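Dihydrodipicolinate synthase (Oceanobacillus iheyensis HTE831, PDB 3D0C) probably catalyses the condensation of pyruvate with aspartate semialdehyde to 4-hydroxy-tetrahydrodipicolinate, an early step of lysine biosynthesis. Local coordinates at residues A[30-35]-A[67-72]; A[37-42]-A[76-81]. The protein carries 1 engineered substitution. All coordinates share one frame; numbering follows the deposited sequence.

Overall arrangement
Interactions 1 and 2 join the same two helices, 32-44 and 64-78, which lie side by side on the outside of the eight-stranded parallel barrel. Their centres are about 12 Å apart. Interaction 1 (30-35 with 67-72) lies at the start of helix 32-44. Interaction 2 (37-42 with 76-81) lies further along, where helix 64-78 ends and the chain turns toward strand 83-88. Interaction 1 is mainly apolar, whereas interaction 2 adds a salt bridge. Neither contact reaches the active site: the side chains of Leu35 and Val39 are about 10 and 12 Å from that of Thr56, the predicted pyruvate-binding residue.

Interaction 1 of 2, residues A[30-35]-A[67-72]; sequences IDWKGL and AKQVAT
The indole of Trp32 meets Val70 N of helix 64-78 at its edge and has Ile30 on one face. Val70 N lies in the ring plane, 3.9 Å from Trp32 CH2. Ile30 CG2 sits over the centre of the face, 3.5 Å above the plane. Gln69 CB comes in obliquely and is the closest atom across the contact, 3.6 Å from Trp32 CH2. The Gln69 amide plane stands almost upright to the ring, at 88°, and OE1 lies 3.9 Å from Trp32 CZ2.

Val70 uses both methyls, CG2 toward Ile30 and Trp32, CG1 toward Leu35. Val70 CG2 meets Ile30 CD1 at 3.9 Å and also touches Trp32 CH2. Val70 CG1 meets Leu35 CD2 at 4.2 Å. The two methyls are divided between partners by the first torsion of Val70: at 175° it sets CG1 opposite the backbone N and CG2 opposite the carbonyl carbon. The contact is mainly apolar: Ile30, Trp32 and Leu35 gather round Val70, with Gln69 at the more exposed margin.

Asp31 begins the helix as its N-cap. Its OD1 accepts from Gly34 N at 3.0 Å, in a nearly straight bond that arrives from above the carboxylate plane. Asp31 OD2 is paired with Arg274, so the helix start is tied to a later part of the chain.

This is helix-to-helix packing on the outer layer of a TIM barrel. Trp32 and Leu35 also touch Arg73, further along helix 64-78. On another side of that helix, Lys68 and Ala71 pack against helix 92-104, the next in the barrel.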
ATOM      1  N   ILE A  30       2.545  20.260   9.232  1.00 27.29           N
ATOM      2  CA  ILE A  30       2.466  20.853   7.905  1.00 25.62           C
ATOM      3  C   ILE A  30       2.850  22.330   7.916  1.00 26.95           C
ATOM      4  O   ILE A  30       2.357  23.112   8.732  1.00 23.20           O
ATOM      5  CB  ILE A  30       1.041  20.722   7.319  1.00 28.20           C
ATOM      6  CG1 ILE A  30       0.679  19.241   7.160  1.00 30.37           C
ATOM      7  CG2 ILE A  30       0.956  21.455   5.990  1.00 28.78           C
ATOM      8  CD1 ILE A  30      -0.757  18.993   6.708  1.00 31.97           C
ATOM      9  N   ASP A  31       3.740  22.695   7.001  1.00 27.52           N
ATOM     10  CA  ASP A  31       4.194  24.073   6.860  1.00 29.15           C
ATOM     11  C   ASP A  31       3.246  24.701   5.843  1.00 29.04           C
ATOM     12  O   ASP A  31       3.498  24.669   4.634  1.00 27.53           O
ATOM     13  CB  ASP A  31       5.629  24.070   6.339  1.00 31.15           C
ATOM     14  CG  ASP A  31       6.200  25.461   6.169  1.00 33.28           C
ATOM     15  OD1 ASP A  31       5.463  26.455   6.341  1.00 30.05           O
ATOM     16  OD2 ASP A  31       7.403  25.546   5.846  1.00 35.18           O
ATOM     17  N   TRP A  32       2.146  25.263   6.333  1.00 30.25           N
ATOM     18  CA  TRP A  32       1.152  25.849   5.446  1.00 34.19           C
ATOM     19  C   TRP A  32       1.677  26.969   4.566  1.00 31.65           C
ATOM     20  O   TRP A  32       1.223  27.134   3.435  1.00 28.56           O
ATOM     21  CB  TRP A  32      -0.062  26.312   6.255  1.00 40.10           C
ATOM     22  CG  TRP A  32      -0.745  25.155   6.911  1.00 49.56           C
ATOM     23  CD1 TRP A  32      -0.686  24.804   8.227  1.00 51.08           C
ATOM     24  CD2 TRP A  32      -1.502  24.128   6.255  1.00 52.28           C
ATOM     25  NE1 TRP A  32      -1.355  23.620   8.433  1.00 53.75           N
ATOM     26  CE2 TRP A  32      -1.867  23.186   7.240  1.00 55.56           C
ATOM     27  CE3 TRP A  32      -1.908  23.916   4.930  1.00 56.76           C
ATOM     28  CZ2 TRP A  32      -2.613  22.040   6.941  1.00 58.73           C
ATOM     29  CZ3 TRP A  32      -2.650  22.776   4.634  1.00 60.93           C
ATOM     30  CH2 TRP A  32      -2.997  21.857   5.637  1.00 62.62           C
ATOM     31  N   LYS A  33       2.641  27.725   5.080  1.00 30.52           N
ATOM     32  CA  LYS A  33       3.241  28.822   4.326  1.00 31.59           C
ATOM     33  C   LYS A  33       4.001  28.207   3.148  1.00 29.54           C
ATOM     34  O   LYS A  33       3.812  28.605   1.997  1.00 28.29           O
ATOM     35  CB  LYS A  33       4.215  29.600   5.220  1.00 34.75           C
ATOM     36  CG  LYS A  33       4.354  31.085   4.886  1.00 41.16           C
ATOM     37  CD  LYS A  33       4.847  31.321   3.470  1.00 45.42           C
ATOM     38  CE  LYS A  33       5.040  32.810   3.208  1.00 48.94           C
ATOM     39  NZ  LYS A  33       5.337  33.105   1.782  1.00 50.90           N
ATOM     40  N   GLY A  34       4.858  27.233   3.455  1.00 27.09           N
ATOM     41  CA  GLY A  34       5.639  26.563   2.428  1.00 27.42           C
ATOM     42  C   GLY A  34       4.762  25.954   1.351  1.00 27.83           C
ATOM     43  O   GLY A  34       5.099  26.002   0.162  1.00 28.58           O
ATOM     44  N   LEU A  35       3.636  25.374   1.765  1.00 27.63           N
ATOM     45  CA  LEU A  35       2.696  24.763   0.833  1.00 27.42           C
ATOM     46  C   LEU A  35       2.088  25.816  -0.086  1.00 27.46           C
ATOM     47  O   LEU A  35       2.006  25.618  -1.305  1.00 25.35           O
ATOM     48  CB  LEU A  35       1.571  24.046   1.590  1.00 29.29           C
ATOM     49  CG  LEU A  35       0.422  23.530   0.715  1.00 31.92           C
ATOM     50  CD1 LEU A  35       0.985  22.634  -0.379  1.00 33.63           C
ATOM     51  CD2 LEU A  35      -0.598  22.773   1.561  1.00 33.07           C
ATOM     52  N   ALA A  67      -5.054  15.232   5.284  1.00 16.65           N
ATOM     53  CA  ALA A  67      -5.232  15.113   3.838  1.00 17.00           C
ATOM     54  C   ALA A  67      -6.378  16.000   3.358  1.00 17.43           C
ATOM     55  O   ALA A  67      -6.271  16.668   2.328  1.00 20.85           O
ATOM     56  CB  ALA A  67      -5.483  13.651   3.448  1.00 13.77           C
ATOM     57  N   LYS A  68      -7.480  16.022   4.097  1.00 17.40           N
ATOM     58  CA  LYS A  68      -8.593  16.872   3.703  1.00 20.46           C
ATOM     59  C   LYS A  68      -8.146  18.337   3.756  1.00 20.25           C
ATOM     60  O   LYS A  68      -8.486  19.129   2.873  1.00 19.22           O
ATOM     61  CB  LYS A  68      -9.784  16.661   4.638  1.00 22.46           C
ATOM     62  CG  LYS A  68     -10.370  15.261   4.586  1.00 23.44           C
ATOM     63  CD  LYS A  68     -11.459  15.104   5.624  1.00 28.68           C
ATOM     64  CE  LYS A  68     -12.102  13.734   5.543  1.00 31.11           C
ATOM     65  NZ  LYS A  68     -13.072  13.534   6.652  1.00 33.86           N
ATOM     66  N   GLN A  69      -7.379  18.690   4.787  1.00 19.75           N
ATOM     67  CA  GLN A  69      -6.899  20.066   4.937  1.00 23.94           C
ATOM     68  C   GLN A  69      -6.002  20.498   3.774  1.00 23.97           C
ATOM     69  O   GLN A  69      -6.088  21.634   3.308  1.00 22.81           O
ATOM     70  CB  GLN A  69      -6.142  20.235   6.258  1.00 25.02           C
ATOM     71  CG  GLN A  69      -6.990  20.015   7.505  1.00 32.33           C
ATOM     72  CD  GLN A  69      -6.256  20.387   8.783  1.00 36.45           C
ATOM     73  OE1 GLN A  69      -5.137  19.930   9.032  1.00 38.05           O
ATOM     74  NE2 GLN A  69      -6.887  21.218   9.603  1.00 39.47           N
ATOM     75  N   VAL A  70      -5.140  19.596   3.313  1.00 21.02           N
ATOM     76  CA  VAL A  70      -4.255  19.905   2.195  1.00 21.54           C
ATOM     77  C   VAL A  70      -5.067  20.104   0.920  1.00 20.83           C
ATOM     78  O   VAL A  70      -4.886  21.089   0.206  1.00 21.13           O
ATOM     79  CB  VAL A  70      -3.218  18.778   1.959  1.00 24.19           C
ATOM     80  CG1 VAL A  70      -2.393  19.074   0.711  1.00 24.05           C
ATOM     81  CG2 VAL A  70      -2.309  18.650   3.171  1.00 22.56           C
ATOM     82  N   ALA A  71      -5.973  19.178   0.636  1.00 19.48           N
ATOM     83  CA  ALA A  71      -6.797  19.291  -0.560  1.00 19.76           C
ATOM     84  C   ALA A  71      -7.571  20.607  -0.520  1.00 19.40           C
ATOM     85  O   ALA A  71      -7.583  21.371  -1.489  1.00 20.60           O
ATOM     86  CB  ALA A  71      -7.764  18.112  -0.649  1.00 17.98           C
ATOM     87  N   THR A  72      -8.212  20.870   0.614  1.00 19.95           N
ATOM     88  CA  THR A  72      -8.989  22.087   0.777  1.00 20.68           C
ATOM     89  C   THR A  72      -8.118  23.318   0.541  1.00 21.60           C
ATOM     90  O   THR A  72      -8.473  24.207  -0.246  1.00 22.24           O
ATOM     91  CB  THR A  72      -9.615  22.142   2.192  1.00 19.98           C
ATOM     92  OG1 THR A  72     -10.574  21.082   2.324  1.00 22.51           O
ATOM     93  CG2 THR A  72     -10.312  23.473   2.428  1.00 21.45           C
TER

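Interaction 2 of 2, residues A[37-42]-A[76-81]; sequences DNVEFL and ELVNGR
Helices 32-44 and 64-78, neighbours on the outside of the TIM barrel, meet here at the C-terminal end of helix 64-78. The side chains of Val39 and Leu77 run antiparallel alongside one another, and Leu77 CD2 comes 3.6 Å from Val39 CB. The side chain of Val78 lies across that of Val39, and Val39 CG1 meets Val78 CG2 at 4.0 Å. Val39 and Val78 both also touch Ile50 of strand 49-50, on the barrel side.

Beyond Val78 the chain makes a type I' turn through Asn79 and Gly80 on its way to strand 83-88 of the TIM barrel. The turn brings Arg81 back over the helix end. Arg81 NE donates to Val78 O, and NH2 to Leu77 O at 2.9 Å. Arg81 grips Glu40 end-on: NH2 reaches OE2 at 2.8 Å, nearly straight at 173°, while NH1 makes a longer bond of 3.2 Å to OE1. Carboxylate and guanidinium are nearly coplanar, 29° apart. Glu40 gets there by bending its chain at chi2 (-53°), which also carries OE2 to 3.5 Å from Leu77 CD1. A glutamine in its place would probably leave the Arg81 charge without its mate and weaken the two-pronged grip between helix and turn.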
ATOM      1  N   ASP A  37       3.316  28.608  -0.924  1.00 24.63           N
ATOM      2  CA  ASP A  37       4.377  29.060  -1.811  1.00 25.74           C
ATOM      3  C   ASP A  37       4.733  28.064  -2.899  1.00 24.40           C
ATOM      4  O   ASP A  37       5.129  28.455  -3.998  1.00 20.36           O
ATOM      5  CB  ASP A  37       5.625  29.394  -1.004  1.00 27.13           C
ATOM      6  CG  ASP A  37       5.421  30.601  -0.112  1.00 32.02           C
ATOM      7  OD1 ASP A  37       4.492  31.389  -0.394  1.00 32.42           O
ATOM      8  OD2 ASP A  37       6.189  30.765   0.856  1.00 30.47           O
ATOM      9  N   ASN A  38       4.609  26.779  -2.597  1.00 23.71           N
ATOM     10  CA  ASN A  38       4.920  25.777  -3.606  1.00 25.74           C
ATOM     11  C   ASN A  38       3.839  25.817  -4.683  1.00 25.10           C
ATOM     12  O   ASN A  38       4.128  25.703  -5.877  1.00 24.13           O
ATOM     13  CB  ASN A  38       4.992  24.383  -2.982  1.00 27.43           C
ATOM     14  CG  ASN A  38       5.158  23.295  -4.022  1.00 29.78           C
ATOM     15  OD1 ASN A  38       6.086  23.331  -4.832  1.00 27.43           O
ATOM     16  ND2 ASN A  38       4.256  22.323  -4.010  1.00 26.96           N
ATOM     17  N   VAL A  39       2.593  25.989  -4.250  1.00 24.48           N
ATOM     18  CA  VAL A  39       1.454  26.066  -5.158  1.00 23.80           C
ATOM     19  C   VAL A  39       1.587  27.309  -6.048  1.00 25.20           C
ATOM     20  O   VAL A  39       1.339  27.248  -7.253  1.00 23.20           O
ATOM     21  CB  VAL A  39       0.122  26.123  -4.360  1.00 26.85           C
ATOM     22  CG1 VAL A  39      -1.060  26.340  -5.298  1.00 26.93           C
ATOM     23  CG2 VAL A  39      -0.065  24.821  -3.583  1.00 25.53           C
ATOM     24  N   GLU A  40       1.982  28.431  -5.449  1.00 23.14           N
ATOM     25  CA  GLU A  40       2.161  29.677  -6.201  1.00 27.80           C
ATOM     26  C   GLU A  40       3.277  29.504  -7.230  1.00 24.62           C
ATOM     27  O   GLU A  40       3.167  29.954  -8.370  1.00 25.73           O
ATOM     28  CB  GLU A  40       2.525  30.835  -5.260  1.00 28.53           C
ATOM     29  CG  GLU A  40       1.362  31.420  -4.471  1.00 37.22           C
ATOM     30  CD  GLU A  40       0.199  31.837  -5.355  1.00 39.93           C
ATOM     31  OE1 GLU A  40       0.440  32.275  -6.500  1.00 41.46           O
ATOM     32  OE2 GLU A  40      -0.958  31.738  -4.898  1.00 43.03           O
ATOM     33  N   PHE A  41       4.354  28.853  -6.805  1.00 25.71           N
ATOM     34  CA  PHE A  41       5.507  28.597  -7.661  1.00 25.73           C
ATOM     35  C   PHE A  41       5.080  27.831  -8.903  1.00 25.16           C
ATOM     36  O   PHE A  41       5.482  28.166 -10.019  1.00 22.52           O
ATOM     37  CB  PHE A  41       6.550  27.780  -6.896  1.00 29.22           C
ATOM     38  CG  PHE A  41       7.756  27.415  -7.712  1.00 35.92           C
ATOM     39  CD1 PHE A  41       8.810  28.311  -7.864  1.00 37.86           C
ATOM     40  CD2 PHE A  41       7.840  26.170  -8.328  1.00 37.73           C
ATOM     41  CE1 PHE A  41       9.934  27.971  -8.619  1.00 40.71           C
ATOM     42  CE2 PHE A  41       8.958  25.818  -9.085  1.00 40.26           C
ATOM     43  CZ  PHE A  41      10.009  26.720  -9.231  1.00 40.46           C
ATOM     44  N   LEU A  42       4.279  26.789  -8.698  1.00 24.13           N
ATOM     45  CA  LEU A  42       3.787  25.965  -9.793  1.00 25.38           C
ATOM     46  C   LEU A  42       2.895  26.771 -10.739  1.00 24.96           C
ATOM     47  O   LEU A  42       3.029  26.684 -11.960  1.00 24.81           O
ATOM     48  CB  LEU A  42       3.015  24.767  -9.233  1.00 27.38           C
ATOM     49  CG  LEU A  42       3.855  23.720  -8.492  1.00 30.41           C
ATOM     50  CD1 LEU A  42       2.945  22.758  -7.735  1.00 29.03           C
ATOM     51  CD2 LEU A  42       4.727  22.968  -9.498  1.00 30.41           C
ATOM     52  N   GLU A  76      -8.567  25.993  -2.626  1.00 26.61           N
ATOM     53  CA  GLU A  76      -8.907  27.386  -2.365  1.00 30.02           C
ATOM     54  C   GLU A  76      -7.812  28.347  -2.820  1.00 30.47           C
ATOM     55  O   GLU A  76      -8.109  29.406  -3.375  1.00 28.87           O
ATOM     56  CB  GLU A  76      -9.223  27.578  -0.876  1.00 32.27           C
ATOM     57  CG  GLU A  76     -10.312  26.632  -0.385  1.00 36.97           C
ATOM     58  CD  GLU A  76     -10.784  26.925   1.027  1.00 41.21           C
ATOM     59  OE1 GLU A  76      -9.932  27.165   1.908  1.00 42.09           O
ATOM     60  OE2 GLU A  76     -12.012  26.898   1.256  1.00 41.15           O
ATOM     61  N   LEU A  77      -6.553  27.983  -2.602  1.00 29.86           N
ATOM     62  CA  LEU A  77      -5.449  28.840  -3.019  1.00 32.63           C
ATOM     63  C   LEU A  77      -5.434  28.970  -4.547  1.00 33.01           C
ATOM     64  O   LEU A  77      -5.322  30.075  -5.088  1.00 30.77           O
ATOM     65  CB  LEU A  77      -4.115  28.272  -2.534  1.00 36.82           C
ATOM     66  CG  LEU A  77      -2.882  29.104  -2.885  1.00 39.76           C
ATOM     67  CD1 LEU A  77      -3.048  30.521  -2.355  1.00 43.61           C
ATOM     68  CD2 LEU A  77      -1.650  28.455  -2.294  1.00 42.52           C
ATOM     69  N   VAL A  78      -5.555  27.838  -5.237  1.00 30.35           N
ATOM     70  CA  VAL A  78      -5.572  27.831  -6.696  1.00 30.97           C
ATOM     71  C   VAL A  78      -6.711  28.730  -7.161  1.00 31.71           C
ATOM     72  O   VAL A  78      -6.570  29.498  -8.115  1.00 29.27           O
ATOM     73  CB  VAL A  78      -5.796  26.406  -7.257  1.00 31.72           C
ATOM     74  CG1 VAL A  78      -5.996  26.463  -8.765  1.00 32.17           C
ATOM     75  CG2 VAL A  78      -4.607  25.520  -6.917  1.00 31.36           C
ATOM     76  N   ASN A  79      -7.848  28.610  -6.482  1.00 32.73           N
ATOM     77  CA  ASN A  79      -9.021  29.419  -6.773  1.00 32.91           C
ATOM     78  C   ASN A  79      -9.370  29.503  -8.256  1.00 31.92           C
ATOM     79  O   ASN A  79      -9.572  30.596  -8.801  1.00 30.36           O
ATOM     80  CB  ASN A  79      -8.810  30.825  -6.205  1.00 37.90           C
ATOM     81  CG  ASN A  79     -10.043  31.689  -6.318  1.00 40.99           C
ATOM     82  OD1 ASN A  79     -11.128  31.302  -5.889  1.00 42.47           O
ATOM     83  ND2 ASN A  79      -9.883  32.872  -6.897  1.00 43.64           N
ATOM     84  N   GLY A  80      -9.433  28.346  -8.908  1.00 29.81           N
ATOM     85  CA  GLY A  80      -9.787  28.303 -10.315  1.00 29.89           C
ATOM     86  C   GLY A  80      -8.712  28.658 -11.331  1.00 30.60           C
ATOM     87  O   GLY A  80      -8.982  28.625 -12.531  1.00 29.07           O
ATOM     88  N   ARG A  81      -7.506  28.995 -10.873  1.00 30.08           N
ATOM     89  CA  ARG A  81      -6.421  29.347 -11.792  1.00 31.14           C
ATOM     90  C   ARG A  81      -5.889  28.133 -12.564  1.00 30.95           C
ATOM     91  O   ARG A  81      -5.203  28.281 -13.578  1.00 29.65           O
ATOM     92  CB  ARG A  81      -5.278  30.031 -11.034  1.00 32.93           C
ATOM     93  CG  ARG A  81      -5.565  31.488 -10.670  1.00 37.27           C
ATOM     94  CD  ARG A  81      -4.394  32.124  -9.934  1.00 43.10           C
ATOM     95  NE  ARG A  81      -4.287  31.656  -8.553  1.00 47.97           N
ATOM     96  CZ  ARG A  81      -3.244  31.891  -7.766  1.00 51.90           C
ATOM     97  NH1 ARG A  81      -2.210  32.586  -8.220  1.00 54.37           N
ATOM     98  NH2 ARG A  81      -3.239  31.442  -6.520  1.00 53.66           N
TER